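Putative lipoprotein (Bacteroides ovatus, PDB 3OQQ) is of unknown function but is probably an extracellular lipoprotein, and it binds calcium ions. Local coordinates at residues 240-245 against 251-256; 212-217 against 222-227; 246-251 against 291-296; 276-279 against 283-286; 335-338 against 344-347. All coordinates share one frame; numbering follows the deposited sequence.

Interaction 1: 240-245 against 251-256; sequences KNWNWS and EPRFAI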
# COMPACT_ATOMS: atom_id res chain seq x y z
N LYS A 240 5.73 0.13 24.23
CA LYS A 240 5.46 -1.21 24.73
C LYS A 240 4.50 -1.21 25.94
O LYS A 240 4.42 -2.20 26.67
CB LYS A 240 6.78 -1.91 25.07
CG LYS A 240 7.63 -2.16 23.81
CD LYS A 240 8.99 -2.74 24.17
CE LYS A 240 9.18 -4.11 23.59
NZ LYS A 240 10.63 -4.46 23.51
N ASN A 241 3.72 -0.13 26.10
CA ASN A 241 2.83 -0.05 27.24
C ASN A 241 1.57 0.75 26.92
O ASN A 241 1.11 1.53 27.75
CB ASN A 241 3.61 0.57 28.42
CG ASN A 241 2.96 0.39 29.77
OD1 ASN A 241 2.49 -0.69 30.10
ND2 ASN A 241 2.97 1.45 30.59
N TRP A 242 0.98 0.53 25.74
CA TRP A 242 -0.19 1.29 25.34
C TRP A 242 -1.47 0.47 25.39
O TRP A 242 -1.45 -0.77 25.37
CB TRP A 242 -0.01 1.91 23.94
CG TRP A 242 0.05 0.91 22.81
CD1 TRP A 242 1.17 0.31 22.31
CD2 TRP A 242 -1.06 0.43 22.02
NE1 TRP A 242 0.82 -0.55 21.28
CE2 TRP A 242 -0.54 -0.47 21.07
CE3 TRP A 242 -2.45 0.68 22.02
CZ2 TRP A 242 -1.35 -1.14 20.14
CZ3 TRP A 242 -3.26 0.02 21.11
CH2 TRP A 242 -2.71 -0.90 20.20
N ASN A 243 -2.59 1.18 25.44
CA ASN A 243 -3.92 0.61 25.42
C ASN A 243 -4.83 1.56 24.70
O ASN A 243 -4.55 2.76 24.64
CB ASN A 243 -4.45 0.34 26.84
CG ASN A 243 -3.87 -0.88 27.51
OD1 ASN A 243 -2.96 -0.78 28.32
ND2 ASN A 243 -4.34 -2.06 27.14
N TRP A 244 -5.89 1.01 24.08
CA TRP A 244 -6.93 1.84 23.48
C TRP A 244 -7.66 2.50 24.64
O TRP A 244 -7.64 1.95 25.75
CB TRP A 244 -7.91 0.97 22.66
CG TRP A 244 -7.46 0.65 21.26
CD1 TRP A 244 -7.46 1.50 20.19
CD2 TRP A 244 -6.98 -0.61 20.78
NE1 TRP A 244 -7.00 0.84 19.07
CE2 TRP A 244 -6.73 -0.47 19.40
CE3 TRP A 244 -6.79 -1.88 21.38
CZ2 TRP A 244 -6.23 -1.52 18.61
CZ3 TRP A 244 -6.31 -2.93 20.59
CH2 TRP A 244 -6.05 -2.75 19.22
N SER A 245 -8.29 3.66 24.42
CA SER A 245 -9.15 4.25 25.44
C SER A 245 -10.29 3.26 25.67
O SER A 245 -10.73 2.64 24.71
CB SER A 245 -9.72 5.59 24.95
OG SER A 245 -8.70 6.56 24.82
N GLU A 251 -4.23 -5.59 30.43
CA GLU A 251 -2.85 -5.89 30.03
C GLU A 251 -2.39 -4.91 28.95
O GLU A 251 -3.15 -4.66 28.00
CB GLU A 251 -2.68 -7.35 29.53
CG GLU A 251 -3.23 -8.41 30.47
CD GLU A 251 -4.68 -8.77 30.19
OE1 GLU A 251 -5.57 -8.03 30.67
OE2 GLU A 251 -4.92 -9.75 29.45
N PRO A 252 -1.17 -4.34 29.06
CA PRO A 252 -0.71 -3.40 28.03
C PRO A 252 -0.42 -4.09 26.70
O PRO A 252 -0.20 -5.30 26.65
CB PRO A 252 0.55 -2.79 28.64
CG PRO A 252 1.06 -3.79 29.56
CD PRO A 252 -0.14 -4.53 30.11
N ARG A 253 -0.41 -3.29 25.63
CA ARG A 253 -0.13 -3.79 24.29
C ARG A 253 1.17 -3.17 23.84
O ARG A 253 1.71 -2.31 24.56
CB ARG A 253 -1.32 -3.49 23.35
CG ARG A 253 -2.67 -3.92 23.96
CD ARG A 253 -3.80 -3.60 23.00
NE ARG A 253 -5.13 -3.83 23.56
CZ ARG A 253 -5.78 -4.99 23.55
NH1 ARG A 253 -5.18 -6.09 23.11
NH2 ARG A 253 -7.01 -5.07 24.03
N PHE A 254 1.75 -3.65 22.71
CA PHE A 254 3.01 -3.09 22.23
C PHE A 254 3.04 -2.94 20.71
O PHE A 254 2.37 -3.68 19.98
CB PHE A 254 4.21 -3.89 22.71
CG PHE A 254 4.53 -5.19 22.00
CD1 PHE A 254 3.83 -6.36 22.30
CD2 PHE A 254 5.57 -5.25 21.08
CE1 PHE A 254 4.16 -7.57 21.68
CE2 PHE A 254 5.89 -6.46 20.45
CZ PHE A 254 5.18 -7.60 20.75
N ALA A 255 3.84 -1.99 20.24
CA ALA A 255 4.05 -1.80 18.80
C ALA A 255 5.48 -1.34 18.62
O ALA A 255 5.98 -0.58 19.45
CB ALA A 255 3.06 -0.78 18.23
N ILE A 256 6.18 -1.89 17.62
CA ILE A 256 7.58 -1.53 17.32
C ILE A 256 7.68 -1.25 15.82
O ILE A 256 7.45 -2.16 15.02
CB ILE A 256 8.62 -2.59 17.76
CG1 ILE A 256 8.43 -3.06 19.23
CG2 ILE A 256 10.05 -2.10 17.49
CD1 ILE A 256 9.14 -4.40 19.57

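Interaction 2: 212-217 against 222-227; sequences LILKGG and TDLAKE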
# COMPACT_ATOMS: atom_id res chain seq x y z
N LEU A 212 4.27 5.83 15.43
CA LEU A 212 3.27 4.83 15.83
C LEU A 212 2.10 5.64 16.28
O LEU A 212 2.28 6.58 17.07
CB LEU A 212 3.80 3.93 16.93
CG LEU A 212 4.77 2.85 16.46
CD1 LEU A 212 5.45 2.18 17.66
CD2 LEU A 212 4.06 1.84 15.54
N ILE A 213 0.93 5.37 15.72
CA ILE A 213 -0.28 6.19 15.91
C ILE A 213 -1.52 5.31 16.02
O ILE A 213 -1.57 4.25 15.40
CB ILE A 213 -0.43 7.17 14.65
CG1 ILE A 213 0.73 8.14 14.45
CG2 ILE A 213 -1.77 7.95 14.63
CD1 ILE A 213 0.75 8.70 13.01
N LEU A 214 -2.53 5.78 16.77
CA LEU A 214 -3.88 5.19 16.82
C LEU A 214 -4.75 6.06 15.94
O LEU A 214 -4.92 7.26 16.21
CB LEU A 214 -4.43 5.05 18.26
CG LEU A 214 -3.71 4.03 19.15
CD1 LEU A 214 -4.46 3.88 20.49
CD2 LEU A 214 -3.59 2.63 18.44
N LYS A 215 -5.20 5.50 14.80
CA LYS A 215 -5.96 6.21 13.78
C LYS A 215 -7.49 6.11 14.02
O LYS A 215 -8.10 5.10 13.71
CB LYS A 215 -5.57 5.68 12.39
CG LYS A 215 -6.34 6.30 11.21
CD LYS A 215 -6.56 5.23 10.12
CE LYS A 215 -7.47 5.70 9.01
NZ LYS A 215 -7.67 4.63 7.99
N GLY A 216 -8.06 7.18 14.56
CA GLY A 216 -9.49 7.27 14.82
C GLY A 216 -10.29 7.36 13.53
O GLY A 216 -9.85 7.97 12.54
N GLY A 217 -11.46 6.72 13.54
CA GLY A 217 -12.37 6.64 12.40
C GLY A 217 -12.85 7.96 11.82
O GLY A 217 -13.22 8.00 10.63
N THR A 222 -3.91 9.63 17.41
CA THR A 222 -3.25 9.61 18.73
C THR A 222 -1.83 9.08 18.56
O THR A 222 -1.66 7.93 18.17
CB THR A 222 -4.04 8.81 19.76
OG1 THR A 222 -5.37 9.32 19.82
CG2 THR A 222 -3.39 8.86 21.15
N ASP A 223 -0.84 9.90 18.85
CA ASP A 223 0.57 9.49 18.76
C ASP A 223 0.96 8.55 19.92
O ASP A 223 0.68 8.87 21.09
CB ASP A 223 1.49 10.72 18.76
CG ASP A 223 1.49 11.55 17.49
OD1 ASP A 223 1.44 10.95 16.39
OD2 ASP A 223 1.67 12.77 17.58
N LEU A 224 1.60 7.40 19.57
CA LEU A 224 2.10 6.42 20.57
C LEU A 224 3.62 6.52 20.74
O LEU A 224 4.15 6.10 21.77
CB LEU A 224 1.72 4.98 20.19
CG LEU A 224 0.23 4.61 20.16
CD1 LEU A 224 0.03 3.23 19.55
CD2 LEU A 224 -0.39 4.69 21.55
N ALA A 225 4.32 6.99 19.70
CA ALA A 225 5.79 7.14 19.59
C ALA A 225 6.11 7.85 18.30
O ALA A 225 5.36 7.74 17.33
CB ALA A 225 6.50 5.80 19.61
N LYS A 226 7.23 8.56 18.27
CA LYS A 226 7.67 9.30 17.10
C LYS A 226 9.11 9.66 17.25
O LYS A 226 9.55 9.98 18.36
CB LYS A 226 6.83 10.58 16.90
CG LYS A 226 7.15 11.42 15.67
CD LYS A 226 6.19 12.61 15.60
CE LYS A 226 5.99 13.10 14.19
NZ LYS A 226 4.86 14.05 14.09
N GLU A 227 9.84 9.56 16.14
CA GLU A 227 11.22 10.01 15.97
C GLU A 227 11.21 10.81 14.69
O GLU A 227 10.81 10.28 13.65
CB GLU A 227 12.23 8.86 15.94
CG GLU A 227 13.67 9.36 16.03
CD GLU A 227 14.72 8.30 16.29
OE1 GLU A 227 14.42 7.30 16.99
OE2 GLU A 227 15.87 8.50 15.84
O HOH W 1 -7.01 8.16 17.99

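Interaction 3: 246-251 against 291-296; sequences NDTRKE and KVREGL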
# COMPACT_ATOMS: atom_id res chain seq x y z
N ASN A 246 -10.70 3.05 26.93
CA ASN A 246 -11.77 2.11 27.31
C ASN A 246 -11.53 0.73 26.62
O ASN A 246 -12.42 0.18 25.96
CB ASN A 246 -13.17 2.71 27.01
CG ASN A 246 -13.29 4.17 27.44
OD1 ASN A 246 -13.10 4.53 28.62
ND2 ASN A 246 -13.49 5.05 26.48
N ASP A 247 -10.29 0.22 26.77
CA ASP A 247 -9.81 -1.04 26.21
C ASP A 247 -10.48 -2.23 26.89
O ASP A 247 -10.82 -2.17 28.07
CB ASP A 247 -8.27 -1.16 26.34
CG ASP A 247 -7.62 -1.86 25.16
OD1 ASP A 247 -8.35 -2.50 24.35
OD2 ASP A 247 -6.37 -1.79 25.04
N THR A 248 -10.62 -3.32 26.13
CA THR A 248 -11.29 -4.55 26.55
C THR A 248 -10.40 -5.41 27.48
O THR A 248 -10.88 -6.42 28.02
CB THR A 248 -11.76 -5.31 25.32
OG1 THR A 248 -10.65 -5.46 24.43
CG2 THR A 248 -12.89 -4.60 24.60
N ARG A 249 -9.13 -5.01 27.69
CA ARG A 249 -8.22 -5.71 28.59
C ARG A 249 -7.40 -4.70 29.38
O ARG A 249 -7.24 -3.56 28.94
CB ARG A 249 -7.32 -6.70 27.81
CG ARG A 249 -6.02 -6.15 27.20
CD ARG A 249 -5.26 -7.27 26.52
NE ARG A 249 -3.84 -6.99 26.26
CZ ARG A 249 -3.05 -7.81 25.58
NH1 ARG A 249 -3.53 -8.95 25.09
NH2 ARG A 249 -1.77 -7.50 25.38
N LYS A 250 -6.91 -5.11 30.55
CA LYS A 250 -6.07 -4.27 31.42
C LYS A 250 -4.59 -4.44 31.05
O LYS A 250 -3.79 -3.53 31.30
CB LYS A 250 -6.30 -4.61 32.91
N GLU A 251 -4.23 -5.59 30.43
CA GLU A 251 -2.85 -5.89 30.03
C GLU A 251 -2.39 -4.91 28.95
O GLU A 251 -3.15 -4.66 28.00
CB GLU A 251 -2.68 -7.35 29.53
CG GLU A 251 -3.23 -8.41 30.47
CD GLU A 251 -4.68 -8.77 30.19
OE1 GLU A 251 -5.57 -8.03 30.67
OE2 GLU A 251 -4.92 -9.75 29.45
N LYS A 291 -17.49 -10.46 18.08
CA LYS A 291 -16.29 -10.04 18.82
C LYS A 291 -15.59 -8.85 18.15
O LYS A 291 -14.64 -8.29 18.72
CB LYS A 291 -15.30 -11.23 18.98
CG LYS A 291 -15.92 -12.54 19.49
CD LYS A 291 -16.48 -12.39 20.89
CE LYS A 291 -17.08 -13.66 21.43
NZ LYS A 291 -17.43 -13.50 22.86
N VAL A 292 -16.06 -8.43 16.95
CA VAL A 292 -15.45 -7.29 16.25
C VAL A 292 -15.73 -6.00 17.05
O VAL A 292 -16.86 -5.77 17.48
CB VAL A 292 -15.93 -7.19 14.78
CG1 VAL A 292 -15.27 -6.01 14.06
CG2 VAL A 292 -15.66 -8.49 14.03
N ARG A 293 -14.70 -5.19 17.28
CA ARG A 293 -14.82 -3.96 18.06
C ARG A 293 -15.13 -2.82 17.11
O ARG A 293 -14.30 -2.44 16.28
CB ARG A 293 -13.55 -3.72 18.88
CG ARG A 293 -13.22 -4.91 19.79
CD ARG A 293 -11.82 -4.83 20.37
NE ARG A 293 -11.74 -3.69 21.29
CZ ARG A 293 -10.64 -3.30 21.91
NH1 ARG A 293 -9.50 -3.96 21.74
NH2 ARG A 293 -10.67 -2.25 22.70
N GLU A 294 -16.37 -2.31 17.22
CA GLU A 294 -16.94 -1.29 16.36
C GLU A 294 -16.22 0.04 16.51
O GLU A 294 -16.07 0.53 17.61
CB GLU A 294 -18.45 -1.12 16.67
CG GLU A 294 -19.26 -2.37 16.37
CD GLU A 294 -19.13 -2.95 14.98
OE1 GLU A 294 -19.08 -2.16 14.01
OE2 GLU A 294 -19.10 -4.19 14.85
N GLY A 295 -15.81 0.62 15.37
CA GLY A 295 -15.14 1.92 15.30
C GLY A 295 -13.81 2.00 16.03
O GLY A 295 -13.39 3.09 16.41
N LEU A 296 -13.15 0.85 16.25
CA LEU A 296 -11.89 0.78 16.96
C LEU A 296 -10.78 1.51 16.18
O LEU A 296 -10.54 1.15 15.02
CB LEU A 296 -11.48 -0.68 17.27
CG LEU A 296 -10.31 -0.84 18.28
CD1 LEU A 296 -10.73 -0.41 19.70
CD2 LEU A 296 -9.73 -2.23 18.26
O HOH W 2 -12.31 -0.15 23.16

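Interaction 4: 276-279 against 283-286; sequences SLMD and DMFQ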
# COMPACT_ATOMS: atom_id res chain seq x y z
N SER A 276 -0.22 -8.59 20.14
CA SER A 276 -0.76 -7.92 21.33
C SER A 276 -2.11 -7.25 21.06
O SER A 276 -2.69 -6.72 22.00
CB SER A 276 0.24 -6.89 21.85
OG SER A 276 0.31 -5.70 21.07
N LEU A 277 -2.63 -7.29 19.79
CA LEU A 277 -3.87 -6.61 19.41
C LEU A 277 -5.12 -7.37 19.81
O LEU A 277 -6.12 -6.76 20.19
CB LEU A 277 -3.91 -6.29 17.92
CG LEU A 277 -2.74 -5.47 17.37
CD1 LEU A 277 -2.95 -5.22 15.95
CD2 LEU A 277 -2.55 -4.13 18.15
N MSE A 278 -5.07 -8.70 19.69
CA MSE A 278 -6.19 -9.54 20.12
C MSE A 278 -6.27 -9.58 21.67
O MSE A 278 -5.34 -9.15 22.36
CB MSE A 278 -6.03 -10.96 19.58
CG MSE A 278 -4.89 -11.75 20.22
SE MSE A 278 -4.59 -13.46 19.39
CE MSE A 278 -4.51 -12.82 17.48
N ASP A 279 -7.39 -10.12 22.20
CA ASP A 279 -7.58 -10.28 23.64
C ASP A 279 -7.39 -11.72 24.04
O ASP A 279 -7.05 -12.00 25.19
CB ASP A 279 -8.97 -9.80 24.05
CG ASP A 279 -9.08 -8.29 24.06
OD1 ASP A 279 -8.04 -7.61 23.91
OD2 ASP A 279 -10.20 -7.79 24.18
N ASP A 283 -10.94 -15.74 19.67
CA ASP A 283 -11.54 -14.63 18.93
C ASP A 283 -10.60 -14.02 17.95
O ASP A 283 -11.05 -13.57 16.89
CB ASP A 283 -11.99 -13.54 19.91
CG ASP A 283 -13.00 -14.03 20.91
OD1 ASP A 283 -13.60 -15.08 20.66
OD2 ASP A 283 -13.19 -13.34 21.93
N MSE A 284 -9.33 -13.88 18.34
CA MSE A 284 -8.33 -13.18 17.53
C MSE A 284 -8.76 -11.70 17.35
O MSE A 284 -9.47 -11.18 18.23
CB MSE A 284 -8.05 -13.92 16.20
CG MSE A 284 -7.32 -15.28 16.45
SE MSE A 284 -7.43 -16.47 14.93
CE MSE A 284 -8.99 -17.33 15.41
N PHE A 285 -8.34 -11.00 16.27
CA PHE A 285 -8.54 -9.56 16.16
C PHE A 285 -9.32 -9.09 14.93
O PHE A 285 -8.79 -9.10 13.82
CB PHE A 285 -7.15 -8.85 16.21
CG PHE A 285 -7.22 -7.33 16.26
CD1 PHE A 285 -7.79 -6.68 17.36
CD2 PHE A 285 -6.70 -6.56 15.23
CE1 PHE A 285 -7.86 -5.30 17.40
CE2 PHE A 285 -6.76 -5.17 15.29
CZ PHE A 285 -7.34 -4.55 16.37
N GLN A 286 -10.54 -8.52 15.18
CA GLN A 286 -11.45 -7.95 14.17
C GLN A 286 -11.84 -8.99 13.10
O GLN A 286 -11.97 -8.62 11.94
CB GLN A 286 -10.83 -6.69 13.51
CG GLN A 286 -10.39 -5.57 14.51
CD GLN A 286 -11.54 -5.03 15.36
OE1 GLN A 286 -12.14 -5.74 16.16
NE2 GLN A 286 -11.85 -3.76 15.25
O HOH W 3 -9.53 -11.21 20.82

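Interaction 5: 335-338 against 344-347; sequences FFIK and EIHM. With PGE (triethylene glycol), chain G.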
# COMPACT_ATOMS: atom_id res chain seq x y z
N PHE A 335 5.34 -6.10 -0.02
CA PHE A 335 4.67 -6.31 1.25
C PHE A 335 4.95 -7.71 1.80
O PHE A 335 5.14 -8.66 1.04
CB PHE A 335 3.15 -6.10 1.10
CG PHE A 335 2.81 -4.67 0.80
CD1 PHE A 335 2.95 -3.68 1.77
CD2 PHE A 335 2.36 -4.30 -0.46
CE1 PHE A 335 2.65 -2.35 1.47
CE2 PHE A 335 2.01 -2.96 -0.73
CZ PHE A 335 2.19 -2.00 0.22
N PHE A 336 4.95 -7.84 3.13
CA PHE A 336 5.21 -9.13 3.78
C PHE A 336 4.69 -9.13 5.19
O PHE A 336 4.41 -8.08 5.77
CB PHE A 336 6.74 -9.49 3.78
CG PHE A 336 7.67 -8.58 4.57
CD1 PHE A 336 8.26 -7.47 3.98
CD2 PHE A 336 7.98 -8.86 5.90
CE1 PHE A 336 9.13 -6.65 4.69
CE2 PHE A 336 8.86 -8.05 6.62
CZ PHE A 336 9.41 -6.93 6.02
N ILE A 337 4.62 -10.34 5.77
CA ILE A 337 4.31 -10.57 7.16
C ILE A 337 5.34 -11.54 7.76
O ILE A 337 6.02 -12.28 7.03
CB ILE A 337 2.86 -11.05 7.42
CG1 ILE A 337 2.56 -12.44 6.74
CG2 ILE A 337 1.86 -9.94 7.06
CD1 ILE A 337 1.57 -13.24 7.41
N LYS A 338 5.47 -11.50 9.10
CA LYS A 338 6.24 -12.47 9.85
C LYS A 338 5.33 -13.14 10.86
O LYS A 338 4.37 -12.54 11.36
CB LYS A 338 7.47 -11.89 10.55
CG LYS A 338 8.56 -11.42 9.64
CD LYS A 338 9.89 -11.52 10.38
CE LYS A 338 10.62 -10.24 10.39
NZ LYS A 338 11.96 -10.40 11.04
N GLU A 344 9.04 -15.52 7.29
CA GLU A 344 8.66 -14.36 6.51
C GLU A 344 7.88 -14.80 5.28
O GLU A 344 8.34 -15.68 4.53
CB GLU A 344 9.95 -13.62 6.12
CG GLU A 344 9.84 -12.16 5.77
CD GLU A 344 11.14 -11.64 5.19
OE1 GLU A 344 12.04 -11.27 5.98
OE2 GLU A 344 11.31 -11.71 3.95
N ILE A 345 6.67 -14.23 5.08
CA ILE A 345 5.80 -14.57 3.96
C ILE A 345 5.60 -13.34 3.07
O ILE A 345 5.33 -12.27 3.58
CB ILE A 345 4.44 -15.16 4.48
CG1 ILE A 345 4.69 -16.30 5.50
CG2 ILE A 345 3.50 -15.62 3.33
CD1 ILE A 345 3.47 -16.73 6.36
N HIS A 346 5.76 -13.49 1.76
CA HIS A 346 5.51 -12.43 0.78
C HIS A 346 4.41 -12.92 -0.17
O HIS A 346 4.06 -14.11 -0.14
CB HIS A 346 6.81 -12.10 0.01
CG HIS A 346 7.89 -11.49 0.86
ND1 HIS A 346 8.28 -10.19 0.69
CD2 HIS A 346 8.63 -12.04 1.85
CE1 HIS A 346 9.25 -9.98 1.57
NE2 HIS A 346 9.49 -11.06 2.30
N MSE A 347 3.91 -12.05 -1.05
CA MSE A 347 2.93 -12.47 -2.06
C MSE A 347 3.66 -13.20 -3.21
O MSE A 347 4.87 -13.11 -3.31
CB MSE A 347 2.16 -11.26 -2.61
CG MSE A 347 1.43 -10.49 -1.52
SE MSE A 347 0.35 -9.04 -2.17
CE MSE A 347 1.77 -7.87 -2.75
C1 PGE G . 14.14 -10.36 8.35
O1 PGE G . 13.28 -11.54 8.38
C2 PGE G . 13.42 -9.05 8.16
O2 PGE G . 13.20 -8.49 9.41
C3 PGE G . 13.32 -7.08 9.53
C4 PGE G . 13.17 -6.68 11.00
O4 PGE G . 11.00 -9.45 13.99
C6 PGE G . 10.78 -8.11 13.41
C5 PGE G . 11.97 -7.42 12.97
O3 PGE G . 11.98 -7.29 11.53
O HOH W 4 4.75 -9.32 -1.42

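Interaction 1: 240-245 against 251-256
A classic beta bulge marks the loop end of the hairpin made by strands 234-242 and 253-263: Asn-241 and Trp-242 together face the single residue Arg-253. Trp-242 and Arg-253 form the antiparallel hydrogen-bonded pair, Arg-253 N giving the shorter bond to Trp-242 O (2.7 Å) and Trp-242 N a longer one to Arg-253 O (3.2 Å). Past the bulge, Asn-243 ND2 donates an almost straight bond to Glu-251 O (3.0 Å), and it also reaches Asp-247. With CG set between the backbone N and the carbonyl carbon (chi1 67°), the Trp-242 indole takes Arg-253 CB over its six-membered ring, a CH-pi contact of 4.0 Å from CB to the ring centroid. Farther out, Trp-244 CZ3 sits over one face of the Arg-253 guanidinium, 3.3 Å from Arg-253 NE, the two planes inclined by 61°. The guanidinium ends in salt bridges to Asp-247 and Asp-279. With an alanine here, those two carboxylates would probably lose the cation that joins them, and Trp-244 the guanidinium it lies against. Both tryptophans rest on Leu-214 of strand 205-215, while Phe-254 and Ile-256 touch Asp-272 of strand 266-272.

Interaction 2: 212-217 against 222-227
The carboxylate of Asp-223 is the flat side-chain group of this contact, and its OD1 lies beside Ile-213, 3.5 Å from Ile-213 CG1, the two side chains running alongside each other in the same direction. Their residues form a non-hydrogen-bonded antiparallel pair, flanked by the hydrogen-bonded pairs Leu-214 with Thr-222 and Leu-212 with Ala-225. Between Leu-212 and Ile-213 the register slips by one, because Leu-224 and Ala-225 both face Leu-212 in a classic beta bulge. Leu-212 O takes a firm bond from Leu-224 N (2.7 Å) and a weak one from Ala-225 N (3.4 Å). The extra residue turns Leu-224 toward the partner strand; with CG opposite the carbonyl carbon (chi1 -64°), it sends CD1 to within 3.8 Å of Leu-214 CD2, while its CB lies 4.0 Å from Leu-212 CB. At the loop end a water donates to Leu-214 O (2.9 Å) and is also hydrogen-bonded to Thr-222 OG1 (2.7 Å), adding a bridge to the two backbone bonds of this pair. The hairpin of strands 205-215 and 221-230 has strand 298-307 as its next neighbour, through the 205-215 side. Leu-214 and Leu-224 pack on Trp-242 of strand 234-242, and Leu-212 on Ala-255 and Leu-257 of strand 253-263.

Interaction 3: 246-251 against 291-296
Asp-247 OD1 is gripped from opposite faces of its carboxylate plane, by Arg-293 NH2 (2.9 Å) across the contact and by the backbone N of Thr-248 (3.0 Å) next door. Arg-293 NH1 adds a weak bond to the same oxygen, so one carboxylate atom holds both terminal nitrogens in a salt bridge. The carboxylate and guanidinium planes are nearly coplanar, 27° apart, although NH2 meets OD1 on its anti side and somewhat out of plane. A bend in the arginine chain at chi3 (67°) lays the guanidinium between two covers. Thr-248 OG1 sits 3.2 Å above the centre of one face without bonding to it, its hydroxyl being engaged with Asp-279, while Thr-248 CG2 packs 3.6 Å from Arg-293 NE. Leu-296 CD1 covers the opposite face, toward the rim. At the edge a water accepts from Arg-293 NH2 (2.7 Å) and donates to Asn-246 O (2.8 Å), carrying the link one residue back along the loop. The second carboxylate oxygen, OD2, is salt-bridged to Arg-253 NE, so Asp-247 stands between two arginines and probably offsets their mutual charge. The loop between strands 234-242 and 253-263 is thereby fastened to the one leading into strand 298-307. A type II turn from Arg-293 to Leu-296 brings both residues against Trp-244, and Gly-295 bonds through its backbone to Tyr-434.

Interaction 4: 276-279 against 283-286
Two limbs of the long irregular loop between strands 266-272 and 298-307 fold back on each other here, and Leu-277 meets Phe-285 where they touch. The Phe-285 side chain leaves its backbone with CG turned away from N (chi1 -174°), which carries the ring across to the other limb. Leu-277 CB stands almost squarely over its face, 3.8 Å from the ring centroid and 7° off the normal, a well-formed CH-pi contact. Gln-286 CG covers the opposite face, 3.6 Å above the plane, so the ring is clamped between an aliphatic carbon of each limb. The Leu-277 carbonyl also comes close, with its O 3.3 Å from Phe-285 CD1. Beside this clamp the selenomethionines Met-278 and Met-284 lie side by side, pointing the same way. Met-278 bends at its end to put CE 3.9 Å from Met-284 CG, while its CB sits 3.6 Å from the Met-284 carbonyl carbon. A serine in place of Phe-285 would probably open a gap between Leu-277 and the Gln-286 chain and leave Leu-277 CB without the ring it packs on. Trp-244 and Leu-296 also reach the ring, and Met-284 touches Glu-397, a calcium ligand, with its side chain about 5 Å from a bound calcium ion. No direct hydrogen bond joins residues 276-279 to 283-286. A single water bridges them, accepting from Asp-279 N (2.8 Å) and donating to Met-284 O (2.6 Å), so the contact itself is apolar packing plus one water-bridged peptide pair, while polar anchors lie on other residues such as Arg-253.

Interaction 5: 335-338 against 344-347
Backbone bonding joins Ile-337 to Ile-345 as an antiparallel hydrogen-bonded pair, with Ile-337 N to Ile-345 O at 3.0 Å and Ile-345 N to Ile-337 O at 2.8 Å. A water extends the link beyond the strand pairing, donating to Phe-335 O and accepting from Met-347 N. Apolar contacts follow on the two sides of the hairpin. Ile-337 CG1 packs 4.0 Å from Ile-345 CB, and on the other side Phe-336 CB hangs over the centre of the His-346 ring as a CH-pi contact, 3.4 Å from its centroid. The Phe-336 side chain, with CG lodged between the backbone N and the carbonyl carbon (chi1 64°), runs alongside His-346, so that the two rings lie near parallel (27°) but slid apart with little overlap. This is the hairpin of strands 333-339 and 343-346, with 343-346 outermost of a six-stranded antiparallel sheet and strand 190-198 flanking 333-339. Polar bonding fixes the side chains that share a face with Phe-336. His-346 NE2 gives a short bond to Glu-344 OE2 (2.5 Å), the oxygen lying in the ring plane, while Asn-334 OD1 bonds to ND1 of the same ring. Glu-344 OE1 is held by Thr-353. Ligand contacts complete the face: a triethylene glycol, probably from the crystallisation liquor, curls around the ammonium of Lys-338. Lys-338 NZ donates to its ether oxygens O2 (2.8 Å) and O3 (3.1 Å), and more weakly to its terminal hydroxyls, one of which, O1, donates in turn to Glu-344 OE1 (2.7 Å).

Overall arrangement
Interactions 1 to 4 form a connected cluster, and interaction 5 stands apart, its centre 20 to 27 Å from theirs. Along the chain the order is 2, 1, 4, 5, with the segments of interaction 3 alternating with those of interaction 1 and enclosing interaction 4. The hairpin tips of interactions 1 and 2, with centres 11 Å apart, meet through packed leucines and tryptophans, although they belong to separately counted sheets. Interactions 1, 3 and 4 share charged groups around Arg-253, Asp-247 and Asp-279, so the loops that link the strands are locked together. Interactions 1 and 5 lie on the opposite outermost hairpins of the six-stranded sheet, so a hairpin closes each end of that sheet.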